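Muconate cycloisomerase (Azorhizobium caulinodans, PDB 3MY9) belongs to the enolase superfamily, in the mandelate racemase and muconate lactonizing enzyme family, and binds magnesium in its barrel domain. Local coordinates at residues R228-A238 and D256-D267. Residues are numbered along the deposited sequence; the frame is centred on the assembly and turned at random.
With MG (magnesium ion), chain B.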
ATOM      1  N   ARG A 228     -18.123 -13.156  10.359  1.00 42.99           N
ATOM      2  CA  ARG A 228     -16.748 -13.529  10.051  1.00 44.72           C
ATOM      3  C   ARG A 228     -16.162 -12.853   8.787  1.00 46.50           C
ATOM      4  O   ARG A 228     -15.042 -12.376   8.814  1.00 46.59           O
ATOM      5  CB  ARG A 228     -16.661 -15.066   9.925  1.00 46.08           C
ATOM      6  CG  ARG A 228     -15.356 -15.605   9.304  1.00 47.54           C
ATOM      7  CD  ARG A 228     -15.309 -17.119   9.329  1.00 49.15           C
ATOM      8  NE  ARG A 228     -14.125 -17.630   8.641  1.00 50.92           N
ATOM      9  CZ  ARG A 228     -12.906 -17.751   9.172  1.00 50.84           C
ATOM     10  NH1 ARG A 228     -11.914 -18.240   8.430  1.00 51.55           N
ATOM     11  NH2 ARG A 228     -12.654 -17.399  10.430  1.00 50.14           N
ATOM     12  N   ARG A 229     -16.930 -12.781   7.717  1.00 49.67           N
ATOM     13  CA  ARG A 229     -16.415 -12.226   6.432  1.00 52.47           C
ATOM     14  C   ARG A 229     -15.808 -10.805   6.502  1.00 51.16           C
ATOM     15  O   ARG A 229     -14.777 -10.529   5.846  1.00 51.58           O
ATOM     16  CB  ARG A 229     -17.501 -12.192   5.383  1.00 53.90           C
ATOM     17  CG  ARG A 229     -18.387 -13.460   5.380  1.00 59.70           C
ATOM     18  CD  ARG A 229     -19.815 -13.173   5.860  1.00 63.20           C
ATOM     19  NE  ARG A 229     -20.471 -12.252   4.925  1.00 65.58           N
ATOM     20  CZ  ARG A 229     -21.781 -12.057   4.843  1.00 68.44           C
ATOM     21  NH1 ARG A 229     -22.628 -12.722   5.640  1.00 70.84           N
ATOM     22  NH2 ARG A 229     -22.248 -11.187   3.949  1.00 68.38           N
ATOM     23  N   HIS A 230     -16.438  -9.943   7.301  1.00 48.30           N
ATOM     24  CA  HIS A 230     -16.284  -8.516   7.149  1.00 46.36           C
ATOM     25  C   HIS A 230     -15.068  -7.958   7.867  1.00 45.59           C
ATOM     26  O   HIS A 230     -15.178  -7.120   8.760  1.00 43.97           O
ATOM     27  CB  HIS A 230     -17.564  -7.808   7.599  1.00 45.75           C
ATOM     28  CG  HIS A 230     -18.776  -8.276   6.886  1.00 42.73           C
ATOM     29  ND1 HIS A 230     -18.907  -8.199   5.517  1.00 42.99           N
ATOM     30  CD2 HIS A 230     -19.928  -8.816   7.346  1.00 42.91           C
ATOM     31  CE1 HIS A 230     -20.075  -8.711   5.158  1.00 43.07           C
ATOM     32  NE2 HIS A 230     -20.717  -9.078   6.251  1.00 42.24           N
ATOM     33  N   LEU A 231     -13.895  -8.396   7.424  1.00 46.34           N
ATOM     34  CA  LEU A 231     -12.658  -8.084   8.105  1.00 45.28           C
ATOM     35  C   LEU A 231     -12.327  -6.628   7.922  1.00 44.27           C
ATOM     36  O   LEU A 231     -11.879  -5.977   8.856  1.00 43.73           O
ATOM     37  CB  LEU A 231     -11.491  -8.965   7.593  1.00 46.47           C
ATOM     38  CG  LEU A 231     -11.191 -10.326   8.228  1.00 47.34           C
ATOM     39  CD1 LEU A 231      -9.918 -10.899   7.614  1.00 50.98           C
ATOM     40  CD2 LEU A 231     -11.049 -10.255   9.742  1.00 46.25           C
ATOM     41  N   ASP A 232     -12.548  -6.093   6.725  1.00 45.01           N
ATOM     42  CA  ASP A 232     -12.371  -4.660   6.520  1.00 44.18           C
ATOM     43  C   ASP A 232     -13.329  -3.894   7.441  1.00 41.75           C
ATOM     44  O   ASP A 232     -12.954  -2.883   8.033  1.00 40.78           O
ATOM     45  CB  ASP A 232     -12.625  -4.244   5.059  1.00 46.61           C
ATOM     46  CG  ASP A 232     -11.477  -4.610   4.106  1.00 50.40           C
ATOM     47  OD1 ASP A 232     -10.323  -4.807   4.536  1.00 51.58           O
ATOM     48  OD2 ASP A 232     -11.751  -4.670   2.883  1.00 58.93           O
ATOM     49  N   ALA A 233     -14.569  -4.353   7.570  1.00 39.81           N
ATOM     50  CA  ALA A 233     -15.487  -3.648   8.462  1.00 38.71           C
ATOM     51  C   ALA A 233     -14.943  -3.701   9.919  1.00 36.93           C
ATOM     52  O   ALA A 233     -14.925  -2.704  10.619  1.00 35.96           O
ATOM     53  CB  ALA A 233     -16.899  -4.227   8.376  1.00 38.33           C
ATOM     54  N   MET A 234     -14.507  -4.882  10.344  1.00 36.10           N
ATOM     55  CA  MET A 234     -13.941  -5.079  11.667  1.00 34.63           C
ATOM     56  C   MET A 234     -12.707  -4.183  11.875  1.00 34.34           C
ATOM     57  O   MET A 234     -12.580  -3.532  12.947  1.00 33.24           O
ATOM     58  CB  MET A 234     -13.591  -6.570  11.862  1.00 34.55           C
ATOM     59  CG  MET A 234     -14.802  -7.485  12.076  1.00 33.76           C
ATOM     60  SD  MET A 234     -15.457  -7.437  13.801  1.00 26.09           S
ATOM     61  CE  MET A 234     -14.214  -8.452  14.591  1.00 33.13           C
ATOM     62  N   ALA A 235     -11.853  -4.089  10.848  1.00 34.53           N
ATOM     63  CA  ALA A 235     -10.667  -3.203  10.898  1.00 35.70           C
ATOM     64  C   ALA A 235     -11.098  -1.735  10.980  1.00 35.92           C
ATOM     65  O   ALA A 235     -10.541  -0.959  11.751  1.00 36.31           O
ATOM     66  CB  ALA A 235      -9.687  -3.433   9.667  1.00 36.11           C
ATOM     67  N   GLY A 236     -12.112  -1.377  10.200  1.00 37.54           N
ATOM     68  CA  GLY A 236     -12.764  -0.054  10.277  1.00 37.12           C
ATOM     69  C   GLY A 236     -13.214   0.269  11.688  1.00 35.93           C
ATOM     70  O   GLY A 236     -12.890   1.333  12.229  1.00 36.52           O
ATOM     71  N   PHE A 237     -13.911  -0.668  12.336  1.00 35.78           N
ATOM     72  CA  PHE A 237     -14.354  -0.422  13.723  1.00 33.49           C
ATOM     73  C   PHE A 237     -13.171  -0.216  14.651  1.00 32.49           C
ATOM     74  O   PHE A 237     -13.155   0.699  15.472  1.00 31.66           O
ATOM     75  CB  PHE A 237     -15.274  -1.537  14.262  1.00 33.83           C
ATOM     76  CG  PHE A 237     -16.455  -1.894  13.358  1.00 35.00           C
ATOM     77  CD1 PHE A 237     -17.087  -0.930  12.559  1.00 35.67           C
ATOM     78  CD2 PHE A 237     -16.941  -3.194  13.339  1.00 34.58           C
ATOM     79  CE1 PHE A 237     -18.142  -1.271  11.739  1.00 38.90           C
ATOM     80  CE2 PHE A 237     -18.013  -3.540  12.528  1.00 37.43           C
ATOM     81  CZ  PHE A 237     -18.618  -2.592  11.732  1.00 37.92           C
ATOM     82  N   ALA A 238     -12.191  -1.113  14.577  1.00 32.71           N
ATOM     83  CA  ALA A 238     -11.032  -1.028  15.440  1.00 32.51           C
ATOM     84  C   ALA A 238     -10.314   0.305  15.235  1.00 32.68           C
ATOM     85  O   ALA A 238      -9.884   0.929  16.201  1.00 31.53           O
ATOM     86  CB  ALA A 238     -10.052  -2.216  15.201  1.00 32.18           C
ATOM     87  N   ASP A 256      -6.027 -17.526  10.290  1.00 40.88           N
ATOM     88  CA  ASP A 256      -6.919 -16.388  10.425  1.00 40.26           C
ATOM     89  C   ASP A 256      -6.181 -15.290  11.211  1.00 39.00           C
ATOM     90  O   ASP A 256      -6.287 -14.113  10.890  1.00 40.00           O
ATOM     91  CB  ASP A 256      -8.228 -16.737  11.189  1.00 39.44           C
ATOM     92  CG  ASP A 256      -9.121 -17.732  10.449  1.00 40.50           C
ATOM     93  OD1 ASP A 256      -8.984 -17.923   9.229  1.00 41.89           O
ATOM     94  OD2 ASP A 256     -10.002 -18.326  11.104  1.00 42.14           O
ATOM     95  N   LEU A 257      -5.469 -15.677  12.250  1.00 38.47           N
ATOM     96  CA  LEU A 257      -4.851 -14.713  13.122  1.00 38.05           C
ATOM     97  C   LEU A 257      -3.824 -13.900  12.347  1.00 38.74           C
ATOM     98  O   LEU A 257      -3.826 -12.686  12.454  1.00 38.10           O
ATOM     99  CB  LEU A 257      -4.225 -15.373  14.348  1.00 37.61           C
ATOM    100  CG  LEU A 257      -3.492 -14.427  15.324  1.00 37.07           C
ATOM    101  CD1 LEU A 257      -4.423 -13.338  15.873  1.00 36.26           C
ATOM    102  CD2 LEU A 257      -2.885 -15.242  16.443  1.00 35.58           C
ATOM    103  N   MET A 258      -2.988 -14.538  11.532  1.00 40.12           N
ATOM    104  CA  MET A 258      -2.032 -13.770  10.713  1.00 41.92           C
ATOM    105  C   MET A 258      -2.708 -12.737   9.815  1.00 41.88           C
ATOM    106  O   MET A 258      -2.183 -11.642   9.618  1.00 41.59           O
ATOM    107  CB  MET A 258      -1.090 -14.665   9.883  1.00 43.48           C
ATOM    108  CG  MET A 258      -0.011 -15.366  10.749  1.00 46.38           C
ATOM    109  SD  MET A 258       1.282 -14.378  11.618  1.00 44.85           S
ATOM    110  CE  MET A 258       0.703 -12.718  11.646  1.00 52.57           C
ATOM    111  N   GLU A 259      -3.886 -13.069   9.291  1.00 42.49           N
ATOM    112  CA  GLU A 259      -4.631 -12.107   8.473  1.00 42.26           C
ATOM    113  C   GLU A 259      -5.272 -11.003   9.329  1.00 39.85           C
ATOM    114  O   GLU A 259      -5.320  -9.848   8.923  1.00 39.50           O
ATOM    115  CB  GLU A 259      -5.675 -12.822   7.642  1.00 43.81           C
ATOM    116  CG  GLU A 259      -6.286 -11.938   6.572  1.00 49.34           C
ATOM    117  CD  GLU A 259      -5.278 -11.490   5.496  1.00 52.94           C
ATOM    118  OE1 GLU A 259      -4.298 -12.206   5.182  1.00 56.70           O
ATOM    119  OE2 GLU A 259      -5.482 -10.389   4.960  1.00 59.17           O
ATOM    120  N   VAL A 260      -5.766 -11.360  10.509  1.00 37.69           N
ATOM    121  CA  VAL A 260      -6.301 -10.386  11.425  1.00 36.41           C
ATOM    122  C   VAL A 260      -5.186  -9.375  11.793  1.00 36.29           C
ATOM    123  O   VAL A 260      -5.431  -8.176  11.813  1.00 34.93           O
ATOM    124  CB  VAL A 260      -6.915 -11.075  12.671  1.00 35.87           C
ATOM    125  CG1 VAL A 260      -7.160 -10.111  13.825  1.00 35.48           C
ATOM    126  CG2 VAL A 260      -8.219 -11.827  12.278  1.00 37.36           C
ATOM    127  N   VAL A 261      -3.982  -9.863  12.103  1.00 35.76           N
ATOM    128  CA  VAL A 261      -2.879  -8.981  12.453  1.00 36.32           C
ATOM    129  C   VAL A 261      -2.543  -8.087  11.276  1.00 37.36           C
ATOM    130  O   VAL A 261      -2.422  -6.895  11.431  1.00 36.15           O
ATOM    131  CB  VAL A 261      -1.635  -9.761  12.880  1.00 37.17           C
ATOM    132  CG1 VAL A 261      -0.440  -8.840  13.097  1.00 37.61           C
ATOM    133  CG2 VAL A 261      -1.940 -10.590  14.130  1.00 35.55           C
ATOM    134  N   ARG A 262      -2.434  -8.680  10.094  1.00 39.96           N
ATOM    135  CA  ARG A 262      -2.020  -7.963   8.889  1.00 41.84           C
ATOM    136  C   ARG A 262      -2.980  -6.845   8.543  1.00 41.67           C
ATOM    137  O   ARG A 262      -2.565  -5.795   8.036  1.00 40.50           O
ATOM    138  CB  ARG A 262      -1.986  -8.943   7.730  1.00 44.12           C
ATOM    139  CG  ARG A 262      -1.535  -8.359   6.412  1.00 50.11           C
ATOM    140  CD  ARG A 262      -1.535  -9.427   5.297  1.00 56.22           C
ATOM    141  NE  ARG A 262      -1.464  -8.781   3.993  1.00 61.79           N
ATOM    142  CZ  ARG A 262      -2.494  -8.218   3.356  1.00 64.79           C
ATOM    143  NH1 ARG A 262      -3.709  -8.245   3.876  1.00 62.99           N
ATOM    144  NH2 ARG A 262      -2.293  -7.634   2.170  1.00 69.25           N
ATOM    145  N   ARG A 263      -4.272  -7.095   8.767  1.00 40.60           N
ATOM    146  CA  ARG A 263      -5.297  -6.112   8.460  1.00 41.59           C
ATOM    147  C   ARG A 263      -5.611  -5.247   9.692  1.00 39.62           C
ATOM    148  O   ARG A 263      -6.398  -4.320   9.587  1.00 39.22           O
ATOM    149  CB  ARG A 263      -6.592  -6.795   7.988  1.00 42.13           C
ATOM    150  CG  ARG A 263      -6.434  -7.704   6.784  1.00 48.01           C
ATOM    151  CD  ARG A 263      -6.569  -6.976   5.466  1.00 52.64           C
ATOM    152  NE  ARG A 263      -7.929  -7.073   4.931  1.00 56.41           N
ATOM    153  CZ  ARG A 263      -8.443  -8.151   4.349  1.00 58.51           C
ATOM    154  NH1 ARG A 263      -9.683  -8.114   3.909  1.00 60.98           N
ATOM    155  NH2 ARG A 263      -7.741  -9.276   4.228  1.00 60.33           N
ATOM    156  N   GLN A 264      -5.018  -5.565  10.850  1.00 38.08           N
ATOM    157  CA  GLN A 264      -5.364  -4.901  12.112  1.00 37.55           C
ATOM    158  C   GLN A 264      -6.883  -4.899  12.327  1.00 35.96           C
ATOM    159  O   GLN A 264      -7.503  -3.872  12.680  1.00 34.35           O
ATOM    160  CB  GLN A 264      -4.808  -3.454  12.148  1.00 39.25           C
ATOM    161  CG  GLN A 264      -3.247  -3.346  11.888  1.00 42.89           C
ATOM    162  CD  GLN A 264      -2.805  -1.899  11.842  1.00 48.83           C
ATOM    163  OE1 GLN A 264      -2.669  -1.314  10.771  1.00 56.84           O
ATOM    164  NE2 GLN A 264      -2.666  -1.292  13.005  1.00 50.85           N
ATOM    165  N   ALA A 265      -7.473  -6.059  12.112  1.00 34.94           N
ATOM    166  CA  ALA A 265      -8.917  -6.215  12.137  1.00 35.06           C
ATOM    167  C   ALA A 265      -9.479  -6.480  13.552  1.00 34.77           C
ATOM    168  O   ALA A 265     -10.677  -6.522  13.730  1.00 35.88           O
ATOM    169  CB  ALA A 265      -9.304  -7.326  11.173  1.00 35.67           C
ATOM    170  N   ALA A 266      -8.616  -6.658  14.559  1.00 33.77           N
ATOM    171  CA  ALA A 266      -9.080  -6.874  15.950  1.00 32.69           C
ATOM    172  C   ALA A 266      -7.970  -6.525  16.941  1.00 31.76           C
ATOM    173  O   ALA A 266      -6.840  -6.535  16.577  1.00 31.66           O
ATOM    174  CB  ALA A 266      -9.541  -8.321  16.185  1.00 31.69           C
ATOM    175  N   ASP A 267      -8.336  -6.246  18.187  1.00 31.61           N
ATOM    176  CA  ASP A 267      -7.396  -5.910  19.235  1.00 32.20           C
ATOM    177  C   ASP A 267      -7.155  -7.079  20.200  1.00 32.66           C
ATOM    178  O   ASP A 267      -6.288  -6.975  21.071  1.00 33.55           O
ATOM    179  CB  ASP A 267      -7.923  -4.706  20.029  1.00 32.12           C
ATOM    180  CG  ASP A 267      -8.253  -3.529  19.139  1.00 32.99           C
ATOM    181  OD1 ASP A 267      -7.322  -2.969  18.548  1.00 31.95           O
ATOM    182  OD2 ASP A 267      -9.449  -3.206  18.976  1.00 30.77           O
TER
HETATM  183 MG    MG B 377      -9.323   0.816  18.142  1.00 40.42          MG
HETATM  184  O   HOH W   1      -7.714  -1.234  12.473  1.00 26.73           O
HETATM  185  O   HOH W   2      -7.731  -0.536  17.676  1.00 22.35           O
HETATM  186  O   HOH W   3     -10.522  -0.861  18.645  1.00 21.50           O
HETATM  187  O   HOH W   4      -8.225   2.470  18.042  1.00 25.19           O
HETATM  188  O   HOH W   5      -8.600   0.637  20.206  1.00 21.92           O
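Arg-228 reaches Asp-256 with a side chain extended from CG to NE and the guanidinium turned at its end, its CG anti to the backbone N (chi1 167°), a span that suits arginine. Its guanidinium meets the carboxylate end-on, NH1 to OD1 of Asp-256 at 3.1 Å and NH2 to OD2 at 2.9 Å. The acid lies near the guanidinium plane, but the two planes are 54° apart, and both oxygens are met from above the carboxylate plane. Glu-249 O also accepts from NH2, which helps fix the arginine's rotation. Leu-231 points its branched end at the second segment: CD2 packs on Ala-265 CB at 3.7 Å, CD1 on the aliphatic CG of Glu-259. Asp-232 OD1 takes weak bonds from NE (3.3 Å) and NH1 of Arg-263, whose bent chain also lets NH2 bond Glu-259 OE2 at 2.6 Å. Glu-259 OE1 bridges Arg-263 of a second subunit, and Arg-263 NH2 bridges Glu-259 of that subunit. Small residues bring the alpha carbons of Ala-235 and Ala-265 within 3.7 Å, the nearest CA pair of the two segments, where Gln-264 ends helix 254-263 in a Schellman motif. A water joins Ala-235 O to Gln-264 O. Ala-238 O binds magnesium at 2.0 Å, and Asp-267 accepts from two of the metal's waters, acting in the second shell. The axes of 231-238 and 256-263 cross at -48°; their parent helices, 231-240 and 254-263, are successive outer helices of the enolase-type beta/alpha barrel, joined through strand 245-247.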